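Local coordinates for protein putative laminarinase (Phanerochaete chrysosporium, PDB 2W39) that probably hydrolyses beta-1,3-glucans such as laminarin, as an extracellular glycoside hydrolase of family 16 from a white-rot fungus, at residues Asn32-Ala37 / Gly68-Arg73; Val167-Ala172 / Thr226-Phe231. One frame throughout, in Å; residues are numbered along the deposited sequence.

Interaction 1: Asn32-Ala37 / Gly68-Arg73; sequences NYVDQA and GRNSVR
N32 and Y33 pair with N70 and S71 where strand 31-33 runs parallel to strand 69-76, in the mixed sheet of the GH16 beta-sandwich. Three backbone hydrogen bonds join them. N32 N gives one to R69 O at 2.9 Å, and N32 O takes one from S71 N at 3.0 Å. The third, from V34 N to S71 O, is 3.1 Å long. Water 2 accepts from R73 N and lies within bonding distance of V34 O, though it has other acceptors to serve.

On one face of the sheet the two asparagines lie side by side. N32 ND2 donates to N70 OD1 at 2.9 Å. The acceptor sits in the amide plane of N32, but the two amide planes are turned 42° apart. Beside them, V34 CG1 touches the N70 amide, while V34 CG2 meets V72 CG1 at 4.0 Å. Both valines also touch A39 of helix 36-41.

Y33 is on the other face. R73 CB sits over one face of its ring, 3.7 Å from the centroid and 14° off the normal. With CG anti to the backbone N (chi1 172°), the extended R73 chain runs on past the ring, and R73 CD also packs on CE2 and CZ of Y33. Water 1 joins Y33 OH, 2.7 Å away, to R73 NH1. The guanidinium also forms salt bridges to E21 and E107, and its NH2 bonds to O6 of a bound glucose unit. The arrangement is a short parallel pairing in a GH16 sandwich sheet, with an arginine leading from it into the glucan-binding cleft.

Interaction 2: Val167-Ala172 / Thr226-Phe231; sequences VQAPTA and TPTAFF
V167 points its side chain at T228, A229 and F231. Its CB rests on the methyl of A229, 3.8 Å from A229 CB. From there the two branches part. CG1 stands anti to the backbone N (chi1 175°), which puts it 3.8 Å from T228 O, and it touches A229 CB as well. CG2 goes the other way and meets the far end of the F231 ring, 3.8 Å from CZ and 4.0 Å from CE2. It approaches that ring obliquely. The V167 and F231 side chains run past one another, pointing opposite ways. F231 CG is anti to its carbonyl carbon (chi1 -60°), and this rotation brings the end of the ring alongside the valine.

The contact joins the two large sheets of the GH16 beta-sandwich. Strand 165-168 belongs to the mixed sheet and strand 229-232 to the antiparallel one. The touching parts run nearly antiparallel, 164° apart. At the start of strand 229-232, T228 and A229 together stand opposite the single residue V198 of strand 195-202, which makes a classic beta bulge. The A229 side chain is a single methyl, and the CA atoms of V167 and A229 come within 5.9 Å. Replacing V167 by an alanine removes both gamma branches, and would probably leave the end of the F231 ring without its packing partner and open a gap beside A229.

Past the valine, the T228 CG2 methyl touches A169 and P170. This methyl is 3.7 Å from P170 CD and 4.0 Å from A169 CB. The hydroxyl of T228 is engaged elsewhere, with OG1 bonded to F200 N. M130 touches both A169 and T228, and L132 packs against F231.

Interactions 1 and 2 lie on opposite sides of the chain's centre. Their own centres are 31 Å apart and their nearest atoms about 19 Å apart, so they do not touch. Both reach the mixed sheet: interaction 1 through strand 69-76 and interaction 2 through strand 165-168. Strands 246-253, 98-105, 115-120 and 129-133 connect these two. Interaction 1 reaches the sugar directly. The R73 side chain comes within about 3 Å of the bound glucose and about 4 Å of the bound gluconolactone. Interaction 2 stays back, with the F231 side chain about 11 Å from the lactone and about 12 Å from the glucose.

Interaction 1: Asn32-Ala37 / Gly68-Arg73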
loop_
_atom_site.group_PDB
_atom_site.type_symbol
_atom_site.label_atom_id
_atom_site.label_comp_id
_atom_site.label_asym_id
_atom_site.label_seq_id
_atom_site.Cartn_x
_atom_site.Cartn_y
_atom_site.Cartn_z
ATOM N N ASN A 32 9.048 15.155 1.495
ATOM C CA ASN A 32 9.987 15.422 0.417
ATOM C C ASN A 32 10.424 14.075 -0.143
ATOM O O ASN A 32 11.243 13.380 0.478
ATOM C CB ASN A 32 11.185 16.224 0.918
ATOM C CG ASN A 32 12.102 16.629 -0.207
ATOM O OD1 ASN A 32 11.674 17.244 -1.174
ATOM N ND2 ASN A 32 13.367 16.271 -0.094
ATOM N N TYR A 33 9.847 13.688 -1.274
ATOM C CA TYR A 33 10.174 12.414 -1.893
ATOM C C TYR A 33 11.495 12.546 -2.640
ATOM O O TYR A 33 11.611 13.322 -3.584
ATOM C CB TYR A 33 9.071 12.030 -2.857
ATOM C CG TYR A 33 7.854 11.377 -2.245
ATOM C CD1 TYR A 33 7.968 10.389 -1.260
ATOM C CD2 TYR A 33 6.570 11.687 -2.720
ATOM C CE1 TYR A 33 6.829 9.747 -0.746
ATOM C CE2 TYR A 33 5.441 11.043 -2.216
ATOM C CZ TYR A 33 5.581 10.055 -1.256
ATOM O OH TYR A 33 4.499 9.363 -0.758
ATOM N N VAL A 34 12.484 11.775 -2.204
ATOM C CA VAL A 34 13.829 11.856 -2.762
ATOM C C VAL A 34 14.065 10.798 -3.818
ATOM O O VAL A 34 13.385 9.773 -3.858
ATOM C CB VAL A 34 14.900 11.790 -1.653
ATOM C CG1 VAL A 34 14.717 12.961 -0.679
ATOM C CG2 VAL A 34 14.877 10.453 -0.925
ATOM N N ASP A 35 15.017 11.057 -4.706
ATOM C CA ASP A 35 15.376 10.086 -5.719
ATOM C C ASP A 35 16.210 8.941 -5.140
ATOM O O ASP A 35 16.546 8.927 -3.959
ATOM C CB ASP A 35 16.028 10.754 -6.958
ATOM C CG ASP A 35 17.488 11.085 -6.789
ATOM O OD1 ASP A 35 18.087 11.456 -7.823
ATOM O OD2 ASP A 35 18.038 11.023 -5.679
ATOM N N GLN A 36 16.524 7.966 -5.978
ATOM C CA GLN A 36 17.192 6.782 -5.498
ATOM C C GLN A 36 18.582 7.070 -4.923
ATOM O O GLN A 36 18.926 6.567 -3.853
ATOM C CB GLN A 36 17.279 5.795 -6.643
ATOM C CG GLN A 36 17.870 4.496 -6.282
ATOM C CD GLN A 36 17.316 3.400 -7.174
ATOM O OE1 GLN A 36 16.123 3.386 -7.532
ATOM N NE2 GLN A 36 18.177 2.480 -7.545
ATOM N N ALA A 37 19.382 7.864 -5.642
ATOM C CA ALA A 37 20.735 8.166 -5.176
ATOM C C ALA A 37 20.660 8.860 -3.815
ATOM O O ALA A 37 21.412 8.543 -2.890
ATOM C CB ALA A 37 21.477 9.045 -6.188
ATOM N N GLY A 68 9.214 19.181 3.104
ATOM C CA GLY A 68 8.698 18.210 4.057
ATOM C C GLY A 68 9.700 17.165 4.484
ATOM O O GLY A 68 10.875 17.211 4.114
ATOM N N ARG A 69 9.228 16.207 5.268
ATOM C CA ARG A 69 10.114 15.189 5.822
ATOM C C ARG A 69 10.561 14.252 4.712
ATOM O O ARG A 69 9.739 13.759 3.934
ATOM C CB ARG A 69 9.410 14.422 6.948
ATOM C CG ARG A 69 10.311 13.448 7.701
ATOM C CD ARG A 69 9.808 13.117 9.103
ATOM N NE ARG A 69 9.936 14.275 10.002
ATOM C CZ ARG A 69 11.082 14.750 10.489
ATOM N NH1 ARG A 69 12.249 14.163 10.225
ATOM N NH2 ARG A 69 11.048 15.838 11.247
ATOM N N ASN A 70 11.860 13.988 4.625
ATOM C CA ASN A 70 12.346 13.119 3.562
ATOM C C ASN A 70 11.768 11.716 3.695
ATOM O O ASN A 70 11.697 11.143 4.799
ATOM C CB ASN A 70 13.870 13.005 3.565
ATOM C CG ASN A 70 14.568 14.270 3.117
ATOM O OD1 ASN A 70 13.983 15.155 2.503
ATOM N ND2 ASN A 70 15.873 14.338 3.404
ATOM N N SER A 71 11.336 11.170 2.557
ATOM C CA SER A 71 10.763 9.837 2.494
ATOM C C SER A 71 10.905 9.339 1.060
ATOM O O SER A 71 11.515 10.017 0.217
ATOM C CB SER A 71 9.300 9.890 2.935
ATOM O OG SER A 71 8.809 8.573 3.145
ATOM N N VAL A 72 10.327 8.173 0.793
ATOM C CA VAL A 72 10.470 7.551 -0.512
ATOM C C VAL A 72 9.141 7.021 -1.034
ATOM O O VAL A 72 8.254 6.615 -0.263
ATOM C CB VAL A 72 11.544 6.433 -0.512
ATOM C CG1 VAL A 72 12.933 6.991 -0.152
ATOM C CG2 VAL A 72 11.167 5.280 0.405
ATOM N N ARG A 73 9.050 6.987 -2.363
ATOM C CA ARG A 73 7.932 6.432 -3.119
ATOM C C ARG A 73 8.575 5.665 -4.271
ATOM O O ARG A 73 9.140 6.270 -5.183
ATOM C CB ARG A 73 7.040 7.567 -3.622
ATOM C CG ARG A 73 5.949 7.121 -4.599
ATOM C CD ARG A 73 4.917 8.189 -4.766
ATOM N NE ARG A 73 4.063 7.966 -5.934
ATOM C CZ ARG A 73 2.814 8.415 -6.057
ATOM N NH1 ARG A 73 2.187 8.983 -5.036
ATOM N NH2 ARG A 73 2.160 8.230 -7.194
HETATM O O HOH W 1 2.292 9.751 -2.213
HETATM O O HOH W 2 10.811 8.792 -3.679
#

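Interaction 2: Val167-Ala172 / Thr226-Phe231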
loop_
_atom_site.group_PDB
_atom_site.type_symbol
_atom_site.label_atom_id
_atom_site.label_comp_id
_atom_site.label_asym_id
_atom_site.label_seq_id
_atom_site.Cartn_x
_atom_site.Cartn_y
_atom_site.Cartn_z
ATOM N N VAL A 167 -12.922 -1.689 1.346
ATOM C CA VAL A 167 -13.205 -2.804 2.225
ATOM C C VAL A 167 -12.225 -2.709 3.383
ATOM O O VAL A 167 -11.018 -2.536 3.172
ATOM C CB VAL A 167 -13.013 -4.159 1.502
ATOM C CG1 VAL A 167 -13.198 -5.342 2.469
ATOM C CG2 VAL A 167 -13.982 -4.287 0.320
ATOM N N GLN A 168 -12.746 -2.835 4.604
ATOM C CA GLN A 168 -11.926 -2.862 5.818
ATOM C C GLN A 168 -11.590 -4.305 6.193
ATOM O O GLN A 168 -12.488 -5.150 6.267
ATOM C CB GLN A 168 -12.689 -2.204 6.977
ATOM C CG GLN A 168 -13.108 -0.762 6.727
ATOM C CD GLN A 168 -12.003 0.229 7.012
ATOM O OE1 GLN A 168 -11.513 0.912 6.105
ATOM N NE2 GLN A 168 -11.606 0.327 8.283
ATOM N N ALA A 169 -10.312 -4.596 6.446
ATOM C CA ALA A 169 -9.919 -5.924 6.927
ATOM C C ALA A 169 -10.569 -6.229 8.281
ATOM O O ALA A 169 -10.845 -5.306 9.055
ATOM C CB ALA A 169 -8.424 -6.040 7.034
ATOM N N PRO A 170 -10.827 -7.516 8.571
ATOM C CA PRO A 170 -11.557 -7.849 9.795
ATOM C C PRO A 170 -10.743 -7.847 11.069
ATOM O O PRO A 170 -11.346 -7.904 12.149
ATOM C CB PRO A 170 -12.068 -9.266 9.510
ATOM C CG PRO A 170 -11.047 -9.837 8.562
ATOM C CD PRO A 170 -10.647 -8.692 7.697
ATOM N N THR A 171 -9.416 -7.849 10.980
ATOM C CA THR A 171 -8.586 -7.925 12.194
ATOM C C THR A 171 -7.706 -6.701 12.385
ATOM O O THR A 171 -7.243 -6.074 11.425
ATOM C CB THR A 171 -7.694 -9.185 12.244
ATOM O OG1 THR A 171 -6.708 -9.116 11.207
ATOM C CG2 THR A 171 -8.525 -10.479 12.123
ATOM N N ALA A 172 -7.431 -6.383 13.649
ATOM C CA ALA A 172 -6.557 -5.266 13.988
ATOM C C ALA A 172 -5.142 -5.456 13.448
ATOM O O ALA A 172 -4.502 -4.484 13.020
ATOM C CB ALA A 172 -6.518 -5.049 15.478
ATOM N N THR A 226 -11.175 -17.885 1.123
ATOM C CA THR A 226 -11.929 -16.679 0.857
ATOM C C THR A 226 -11.047 -15.438 0.992
ATOM O O THR A 226 -10.307 -15.306 1.965
ATOM C CB THR A 226 -13.112 -16.638 1.819
ATOM O OG1 THR A 226 -13.953 -17.741 1.495
ATOM C CG2 THR A 226 -13.884 -15.344 1.719
ATOM N N PRO A 227 -11.138 -14.510 0.023
ATOM C CA PRO A 227 -10.340 -13.290 0.118
ATOM C C PRO A 227 -10.798 -12.365 1.243
ATOM O O PRO A 227 -11.947 -12.412 1.699
ATOM C CB PRO A 227 -10.546 -12.630 -1.255
ATOM C CG PRO A 227 -11.888 -13.097 -1.676
ATOM C CD PRO A 227 -11.972 -14.527 -1.197
ATOM N N THR A 228 -9.890 -11.513 1.685
ATOM C CA THR A 228 -10.209 -10.471 2.641
ATOM C C THR A 228 -11.080 -9.382 2.002
ATOM O O THR A 228 -12.063 -8.925 2.594
ATOM C CB THR A 228 -8.909 -9.883 3.207
ATOM O OG1 THR A 228 -8.097 -10.945 3.725
ATOM C CG2 THR A 228 -9.207 -8.901 4.309
ATOM N N ALA A 229 -10.690 -8.963 0.790
ATOM C CA ALA A 229 -11.484 -8.025 -0.006
ATOM C C ALA A 229 -11.735 -8.651 -1.364
ATOM O O ALA A 229 -10.841 -9.234 -1.966
ATOM C CB ALA A 229 -10.751 -6.682 -0.181
ATOM N N PHE A 230 -12.967 -8.514 -1.844
ATOM C CA PHE A 230 -13.397 -9.033 -3.149
ATOM C C PHE A 230 -14.101 -7.913 -3.879
ATOM O O PHE A 230 -15.026 -7.273 -3.355
ATOM C CB PHE A 230 -14.356 -10.205 -2.903
ATOM C CG PHE A 230 -14.882 -10.917 -4.150
ATOM C CD1 PHE A 230 -16.132 -11.524 -4.096
ATOM C CD2 PHE A 230 -14.143 -11.038 -5.330
ATOM C CE1 PHE A 230 -16.642 -12.225 -5.175
ATOM C CE2 PHE A 230 -14.645 -11.745 -6.419
ATOM C CZ PHE A 230 -15.903 -12.340 -6.330
ATOM N N PHE A 231 -13.645 -7.691 -5.103
ATOM C CA PHE A 231 -14.202 -6.699 -6.018
ATOM C C PHE A 231 -14.615 -7.443 -7.281
ATOM O O PHE A 231 -13.844 -7.560 -8.231
ATOM C CB PHE A 231 -13.171 -5.616 -6.318
ATOM C CG PHE A 231 -12.721 -4.878 -5.096
ATOM C CD1 PHE A 231 -11.488 -5.165 -4.496
ATOM C CD2 PHE A 231 -13.530 -3.893 -4.523
ATOM C CE1 PHE A 231 -11.090 -4.467 -3.346
ATOM C CE2 PHE A 231 -13.127 -3.197 -3.381
ATOM C CZ PHE A 231 -11.902 -3.489 -2.798
#